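Local coordinates for O-succinylhomoserine sulfhydrylase (Mycobacterium tuberculosis, PDB 3NDN), which probably catalyses the pyridoxal-phosphate-dependent formation of L-homocysteine from O-succinyl-L-homoserine and hydrogen sulfide, with release of succinate, in methionine biosynthesis, at residues Thr207-Gln212 with Ile279-Ser284; Gln289-Phe294 with Thr327-Ala332; Ile356-Gly361 with Ala371-Arg376. All coordinates share one frame; numbering follows the deposited sequence.

How the contacts relate
The three contacts follow one another along the chain and run from the large cofactor-binding domain into the small C-terminal one. Contacts 1 and 2 share the long helix 277-296: its earlier part meets the turn at 207-212, and its later part lies on strand 328-333. Their centres are about 16 Å apart, and they touch where Ser284 CB packs on Thr327 CG2 at 3.6 Å. Contact 3, centred about 16 Å from contact 2 and 22 Å from contact 1, joins loops that follow strands 355-356 and 366-368 of the sheet containing strand 328-333. Val328 and Leu360 connect contacts 2 and 3, giving a continuous path from the inter-domain helix through the sheet to loops beside a neighbouring subunit.

Contact 1 (Thr207-Gln212 with Ile279-Ser284); sequences TPLLQQ and IRVQHS
Val281 projects from helix 277-296 against Thr207, Leu209 and Leu210, and nearly all of the contact is apolar. Leu209 provides the tightest touch: its CD2 methyl sits 3.6 Å from Val281 CB, and the two side chains cross obliquely. The branches of the valine then divide the remaining work. CG1, placed anti to the backbone N (chi1 174°), meets Leu210 tip to tip, with Leu210 CG 4.0 Å from Val281 CG1. CG2, beside the backbone N, lies 3.9 Å from Leu209 CD2. Thr207 slides past the valine, and its OG1 is 4.0 Å from Val281 CG1 without bonding to it. A short, beta-branched residue suits this place, since it spreads two methyls over three neighbours while the backbones stay near, Leu209 and Val281 having CA atoms 7.4 Å apart.

No hydrogen bond crosses the contact; the polar groups bond within their own segment or to residues beyond it. Thr207 OG1, held between its backbone N and carbonyl carbon (chi1 86°), accepts from Leu209 N at 3.2 Å with an N-H...O angle of 150°. This is an ST turn, and a threonine suits the place, because its hydroxyl takes up the N-H of Leu209 at the start of the turn that carries both leucines. On the helix, Arg280 spans back to Gly273 O and Thr276 OG1 and also reaches His228 O, while it packs on Ile279 of the second subunit.

Thr207 also packs on His228, next in the chain to Lys227, the predicted site of the covalently bound pyridoxal phosphate. The contact sets a turn of the large domain on the long helix that leads to the small domain, an element of the fold-type I pyridoxal-phosphate enzymes, to which the trans-sulfuration family belongs.

Contact 2 (Gln289-Phe294 with Thr327-Ala332); sequences QRIAEF and TVVTFA
In the small C-terminal domain, helices 277-296 and 402-413 lie against a sheet, and the first of them rests on strand 328-333 where Ala292 and Ile291 meet Val329. The small alanine is consistent with the close approach: the CA atoms of Ala292 and Val329 are 6.3 Å apart. Val329 CG1 makes the closest touches, 4.1 Å from Ala292 CA and 4.2 Å from Ala292 CB, and so bears on the helix backbone as much as on the methyl. It stands there because it is anti to its own backbone N (chi1 -174°), which leaves the other methyl, CG2, beside that N and turned to Ile291. That second touch is looser, with Ile291 CG2 4.5 Å from Val329 CG2.

Beta-branched valine suits an extended strand and offers two methyls to the helix, whereas the longer isoleucine also reaches Ile409 on helix 402-413. Strand alternation sends Val328 and Thr330 to the other face, where Thr330 OG1 bonds to Pro178 O and Gln180 NE2.

Polar groups of the helix lie away from this interface. Gln289 NE2 donates to Glu293 OE2, one turn on, at 3.2 Å and 161°, arriving from above the carboxylate plane. Arg290 forms a salt bridge with Asp403 and thereby ties the two helices together.

No hydrogen bond crosses between helix and strand, and all three touching residues are buried. The chemistry therefore implies an association held by the fit of methyl groups and the exclusion of water, while the backbone of the strand spends its hydrogen bonds on neighbouring strands.

Contact 3 (Ile356-Gly361 with Ala371-Arg376); sequences ISNNLG and ATTTHR
Asn358 OD1 accepts a hydrogen bond from Thr374 OG1 at 3.0 Å, and a second, weak one joins it to Thr368 OG1. The first bond ties the loop after strand 355-356 to a type I beta turn, Thr373 to Arg376, that leads from strand 366-368 toward helix 379-385. The threonine hydroxyl lies in the plane of the amide carbonyl, with a C=O...O angle of 150°. With CG anti to the backbone N (chi1 -164°), the amide is carried toward the turn, and its rotation about CB-CG (chi2 65°) brings OD1 to the hydroxyl; the side chains of Asn358 and Thr374 pass at a slant.

Thr373 lies alongside but does not bond to the asparagine: its OG1 stays 3.7 Å from Asn358 OD1 and is engaged instead by His369 O and Thr368 OG1. Two neighbouring threonines thus share the labour: Thr373 bonds back to residues shortly before it, and Thr374 bonds across to the other loop. A short amide offers a neutral acceptor to the turn, which suits a place where Asn358 also packs on Phe66 of the third subunit.

That subunit reaches the loop elsewhere too, with Ser357 OG bonded to Tyr54 O of the third subunit, so the contact lies at an interface of the tetramer. Within the same chain, Thr374 packs on Arg394 of strand 392-396, and Asn358 O receives a weak bond from the same arginine.

Inside the turn, Thr374 CB lies at the edge of the His375 ring, in its plane, and Arg376 N closes the turn by bonding to Thr373 O at 3.1 Å.

Contact 1 (Thr207-Gln212 with Ile279-Ser284)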
# COMPACT_ATOMS: atom_id res chain seq x y z
N THR A 207 27.49 3.52 0.68
CA THR A 207 26.54 3.71 -0.45
C THR A 207 27.28 3.80 -1.80
O THR A 207 28.47 4.14 -1.83
CB THR A 207 25.61 4.97 -0.29
OG1 THR A 207 26.28 6.13 -0.81
CG2 THR A 207 25.21 5.21 1.18
N PRO A 208 26.57 3.53 -2.92
CA PRO A 208 27.18 3.66 -4.26
C PRO A 208 27.58 5.09 -4.64
O PRO A 208 28.27 5.31 -5.66
CB PRO A 208 26.09 3.14 -5.22
CG PRO A 208 24.85 3.03 -4.42
CD PRO A 208 25.24 2.90 -2.97
N LEU A 209 27.19 6.05 -3.83
CA LEU A 209 27.51 7.43 -4.14
C LEU A 209 28.92 7.81 -3.66
O LEU A 209 29.54 8.72 -4.23
CB LEU A 209 26.45 8.37 -3.58
CG LEU A 209 25.18 8.58 -4.42
CD1 LEU A 209 24.50 7.28 -4.86
CD2 LEU A 209 24.22 9.43 -3.66
N LEU A 210 29.43 7.13 -2.63
CA LEU A 210 30.72 7.53 -2.03
C LEU A 210 31.90 6.57 -2.25
O LEU A 210 33.05 6.95 -2.03
CB LEU A 210 30.56 7.85 -0.54
CG LEU A 210 29.50 8.87 -0.11
CD1 LEU A 210 29.54 9.05 1.39
CD2 LEU A 210 29.66 10.22 -0.84
N GLN A 211 31.61 5.34 -2.68
CA GLN A 211 32.64 4.30 -2.90
C GLN A 211 32.16 3.32 -3.99
O GLN A 211 31.07 2.76 -3.88
CB GLN A 211 32.90 3.54 -1.59
CG GLN A 211 34.00 2.46 -1.66
CD GLN A 211 34.42 1.97 -0.29
OE1 GLN A 211 35.49 2.33 0.20
NE2 GLN A 211 33.59 1.14 0.33
N GLN A 212 32.97 3.14 -5.03
CA GLN A 212 32.59 2.28 -6.17
C GLN A 212 33.55 1.11 -6.45
O GLN A 212 34.68 1.30 -6.92
CB GLN A 212 32.35 3.13 -7.43
CG GLN A 212 31.04 3.92 -7.34
CD GLN A 212 30.65 4.60 -8.62
OE1 GLN A 212 31.30 5.57 -9.04
NE2 GLN A 212 29.57 4.12 -9.26
N ILE A 279 20.82 13.51 -3.63
CA ILE A 279 20.71 14.71 -2.76
C ILE A 279 20.65 14.40 -1.24
O ILE A 279 21.20 15.17 -0.44
CB ILE A 279 19.58 15.70 -3.19
CG1 ILE A 279 18.19 15.05 -3.10
CG2 ILE A 279 19.88 16.30 -4.59
CD1 ILE A 279 17.03 16.08 -3.24
N ARG A 280 20.00 13.30 -0.87
CA ARG A 280 20.00 12.83 0.54
C ARG A 280 21.40 12.48 1.08
O ARG A 280 21.82 12.96 2.17
CB ARG A 280 19.02 11.65 0.72
CG ARG A 280 17.53 12.07 0.64
CD ARG A 280 16.59 10.91 1.01
NE ARG A 280 16.56 9.80 0.04
CZ ARG A 280 17.21 8.63 0.23
NH1 ARG A 280 17.95 8.44 1.31
NH2 ARG A 280 17.13 7.66 -0.68
N VAL A 281 22.15 11.68 0.31
CA VAL A 281 23.54 11.35 0.72
C VAL A 281 24.44 12.60 0.77
O VAL A 281 25.14 12.82 1.78
CB VAL A 281 24.17 10.19 -0.12
CG1 VAL A 281 25.65 9.99 0.24
CG2 VAL A 281 23.40 8.90 0.09
N GLN A 282 24.40 13.43 -0.28
CA GLN A 282 25.10 14.72 -0.29
C GLN A 282 24.90 15.55 1.00
O GLN A 282 25.88 16.01 1.60
CB GLN A 282 24.70 15.55 -1.53
CG GLN A 282 25.34 16.93 -1.64
CD GLN A 282 24.79 17.76 -2.81
OE1 GLN A 282 23.85 17.35 -3.51
NE2 GLN A 282 25.35 18.95 -3.01
N HIS A 283 23.64 15.71 1.43
CA HIS A 283 23.35 16.55 2.58
C HIS A 283 23.77 15.90 3.91
O HIS A 283 24.37 16.57 4.78
CB HIS A 283 21.87 16.99 2.57
CG HIS A 283 21.61 18.21 1.72
ND1 HIS A 283 21.53 18.16 0.34
CD2 HIS A 283 21.43 19.50 2.07
CE1 HIS A 283 21.31 19.38 -0.12
NE2 HIS A 283 21.25 20.21 0.90
N SER A 284 23.48 14.61 4.08
CA SER A 284 23.86 13.89 5.31
C SER A 284 25.38 13.73 5.50
O SER A 284 25.89 13.83 6.63
CB SER A 284 23.15 12.54 5.39
OG SER A 284 21.76 12.72 5.62

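Contact 2 (Gln289-Phe294 with Thr327-Ala332)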
# COMPACT_ATOMS: atom_id res chain seq x y z
N GLN A 289 30.20 15.49 8.48
CA GLN A 289 31.54 16.12 8.49
C GLN A 289 31.59 17.25 9.52
O GLN A 289 32.55 17.36 10.29
CB GLN A 289 31.89 16.66 7.09
CG GLN A 289 33.25 17.35 6.96
CD GLN A 289 34.40 16.38 6.75
OE1 GLN A 289 34.32 15.45 5.94
NE2 GLN A 289 35.50 16.62 7.45
N ARG A 290 30.56 18.10 9.54
CA ARG A 290 30.47 19.21 10.52
C ARG A 290 30.35 18.72 11.96
O ARG A 290 30.94 19.30 12.87
CB ARG A 290 29.30 20.17 10.20
CG ARG A 290 29.52 21.14 9.03
CD ARG A 290 28.36 22.16 8.91
NE ARG A 290 28.17 22.90 10.16
CZ ARG A 290 27.11 23.65 10.47
NH1 ARG A 290 26.10 23.80 9.62
NH2 ARG A 290 27.06 24.26 11.65
N ILE A 291 29.56 17.67 12.17
CA ILE A 291 29.35 17.07 13.51
C ILE A 291 30.63 16.40 14.04
O ILE A 291 30.96 16.52 15.23
CB ILE A 291 28.08 16.11 13.51
CG1 ILE A 291 26.79 16.94 13.42
CG2 ILE A 291 28.03 15.22 14.77
CD1 ILE A 291 25.54 16.16 12.96
N ALA A 292 31.37 15.73 13.15
CA ALA A 292 32.65 15.11 13.52
C ALA A 292 33.67 16.15 13.98
O ALA A 292 34.36 15.95 14.98
CB ALA A 292 33.20 14.31 12.34
N GLU A 293 33.74 17.27 13.25
CA GLU A 293 34.63 18.37 13.61
C GLU A 293 34.24 19.05 14.94
O GLU A 293 35.12 19.44 15.74
CB GLU A 293 34.70 19.39 12.45
CG GLU A 293 35.37 18.83 11.19
CD GLU A 293 35.16 19.68 9.94
OE1 GLU A 293 34.31 20.61 9.98
OE2 GLU A 293 35.82 19.41 8.91
N PHE A 294 32.94 19.16 15.20
CA PHE A 294 32.43 19.74 16.45
C PHE A 294 32.78 18.86 17.66
O PHE A 294 33.27 19.36 18.68
CB PHE A 294 30.92 20.02 16.38
CG PHE A 294 30.30 20.39 17.71
CD1 PHE A 294 30.39 21.69 18.21
CD2 PHE A 294 29.67 19.42 18.49
CE1 PHE A 294 29.84 22.03 19.44
CE2 PHE A 294 29.12 19.74 19.73
CZ PHE A 294 29.20 21.05 20.21
N THR A 327 27.88 8.87 6.68
CA THR A 327 26.83 9.53 7.50
C THR A 327 26.79 9.10 8.99
O THR A 327 25.83 9.43 9.70
CB THR A 327 25.41 9.28 6.90
OG1 THR A 327 25.09 7.89 6.99
CG2 THR A 327 25.33 9.73 5.43
N VAL A 328 27.81 8.37 9.44
CA VAL A 328 27.90 7.86 10.83
C VAL A 328 29.19 8.37 11.52
O VAL A 328 30.28 8.33 10.93
CB VAL A 328 27.89 6.32 10.85
CG1 VAL A 328 27.82 5.78 12.28
CG2 VAL A 328 26.71 5.77 10.04
N VAL A 329 29.05 8.85 12.75
CA VAL A 329 30.18 9.36 13.57
C VAL A 329 30.31 8.58 14.90
O VAL A 329 29.35 8.52 15.67
CB VAL A 329 30.02 10.85 13.89
CG1 VAL A 329 31.28 11.41 14.61
CG2 VAL A 329 29.70 11.66 12.61
N THR A 330 31.50 8.04 15.17
CA THR A 330 31.78 7.30 16.42
C THR A 330 32.74 8.14 17.30
O THR A 330 33.68 8.74 16.78
CB THR A 330 32.37 5.90 16.09
OG1 THR A 330 31.45 5.17 15.26
CG2 THR A 330 32.64 5.08 17.36
N PHE A 331 32.48 8.19 18.61
CA PHE A 331 33.38 8.88 19.56
C PHE A 331 33.44 8.24 20.96
O PHE A 331 32.59 7.43 21.33
CB PHE A 331 33.03 10.37 19.67
CG PHE A 331 31.72 10.65 20.38
CD1 PHE A 331 31.70 11.08 21.70
CD2 PHE A 331 30.50 10.52 19.70
CE1 PHE A 331 30.50 11.36 22.36
CE2 PHE A 331 29.29 10.81 20.35
CZ PHE A 331 29.29 11.22 21.68
N ALA A 332 34.45 8.64 21.75
CA ALA A 332 34.62 8.16 23.12
C ALA A 332 34.71 9.32 24.11
O ALA A 332 35.39 10.32 23.85
CB ALA A 332 35.86 7.26 23.24

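Contact 3 (Ile356-Gly361 with Ala371-Arg376)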
# COMPACT_ATOMS: atom_id res chain seq x y z
N ILE A 356 16.95 7.35 20.66
CA ILE A 356 17.80 6.18 21.02
C ILE A 356 17.32 4.96 20.20
O ILE A 356 16.19 4.51 20.37
CB ILE A 356 17.73 5.86 22.56
CG1 ILE A 356 18.18 7.05 23.40
CG2 ILE A 356 18.55 4.60 22.94
CD1 ILE A 356 17.84 6.94 24.90
N SER A 357 18.19 4.44 19.32
CA SER A 357 17.83 3.37 18.36
C SER A 357 19.08 2.81 17.69
O SER A 357 20.05 3.54 17.47
CB SER A 357 16.87 3.90 17.29
OG SER A 357 16.38 2.87 16.43
N ASN A 358 19.05 1.52 17.32
CA ASN A 358 20.22 0.84 16.73
C ASN A 358 20.35 0.88 15.18
O ASN A 358 21.32 0.33 14.62
CB ASN A 358 20.27 -0.60 17.22
CG ASN A 358 21.62 -1.25 16.99
OD1 ASN A 358 22.65 -0.84 17.57
ND2 ASN A 358 21.65 -2.27 16.14
N ASN A 359 19.43 1.55 14.51
CA ASN A 359 19.35 1.51 13.04
C ASN A 359 20.27 2.57 12.37
O ASN A 359 20.89 3.39 13.06
CB ASN A 359 17.88 1.64 12.60
CG ASN A 359 17.55 0.83 11.33
OD1 ASN A 359 18.44 0.43 10.56
ND2 ASN A 359 16.25 0.59 11.09
N LEU A 360 20.37 2.52 11.03
CA LEU A 360 21.21 3.40 10.21
C LEU A 360 20.51 3.84 8.92
O LEU A 360 19.60 3.16 8.44
CB LEU A 360 22.51 2.68 9.78
CG LEU A 360 23.51 2.17 10.82
CD1 LEU A 360 24.58 1.26 10.19
CD2 LEU A 360 24.16 3.35 11.51
N GLY A 361 20.98 4.95 8.34
CA GLY A 361 20.53 5.40 7.02
C GLY A 361 19.12 5.97 6.95
O GLY A 361 18.45 5.83 5.93
N ALA A 371 28.55 -1.15 23.08
CA ALA A 371 28.99 -2.18 24.05
C ALA A 371 27.83 -2.96 24.70
O ALA A 371 28.02 -4.09 25.16
CB ALA A 371 29.91 -1.56 25.13
N THR A 372 26.63 -2.37 24.73
CA THR A 372 25.46 -3.05 25.29
C THR A 372 24.37 -3.39 24.24
O THR A 372 23.35 -3.98 24.58
CB THR A 372 24.83 -2.24 26.46
OG1 THR A 372 24.48 -0.92 26.01
CG2 THR A 372 25.81 -2.14 27.65
N THR A 373 24.61 -3.03 22.98
CA THR A 373 23.66 -3.29 21.88
C THR A 373 24.36 -3.86 20.62
O THR A 373 24.48 -5.08 20.49
CB THR A 373 22.88 -2.02 21.47
OG1 THR A 373 23.80 -1.00 21.06
CG2 THR A 373 22.01 -1.50 22.61
N THR A 374 24.80 -2.98 19.71
CA THR A 374 25.53 -3.36 18.48
C THR A 374 26.44 -4.59 18.67
O THR A 374 26.33 -5.57 17.92
CB THR A 374 26.39 -2.17 17.93
OG1 THR A 374 25.64 -0.95 17.97
CG2 THR A 374 26.85 -2.42 16.48
N HIS A 375 27.29 -4.55 19.69
CA HIS A 375 28.30 -5.59 19.92
C HIS A 375 28.16 -6.29 21.28
O HIS A 375 29.15 -6.51 21.98
CB HIS A 375 29.71 -5.00 19.77
CG HIS A 375 30.15 -4.85 18.35
ND1 HIS A 375 29.38 -4.22 17.39
CD2 HIS A 375 31.28 -5.25 17.72
CE1 HIS A 375 30.01 -4.25 16.23
NE2 HIS A 375 31.17 -4.86 16.40
N ARG A 376 26.93 -6.65 21.63
CA ARG A 376 26.65 -7.30 22.92
C ARG A 376 27.17 -8.74 23.00
O ARG A 376 27.74 -9.14 24.03
CB ARG A 376 25.14 -7.28 23.20
CG ARG A 376 24.76 -8.02 24.47
CD ARG A 376 23.27 -8.37 24.54
NE ARG A 376 23.03 -9.40 25.55
CZ ARG A 376 23.16 -9.23 26.87
NH1 ARG A 376 23.52 -8.04 27.37
NH2 ARG A 376 22.93 -10.24 27.70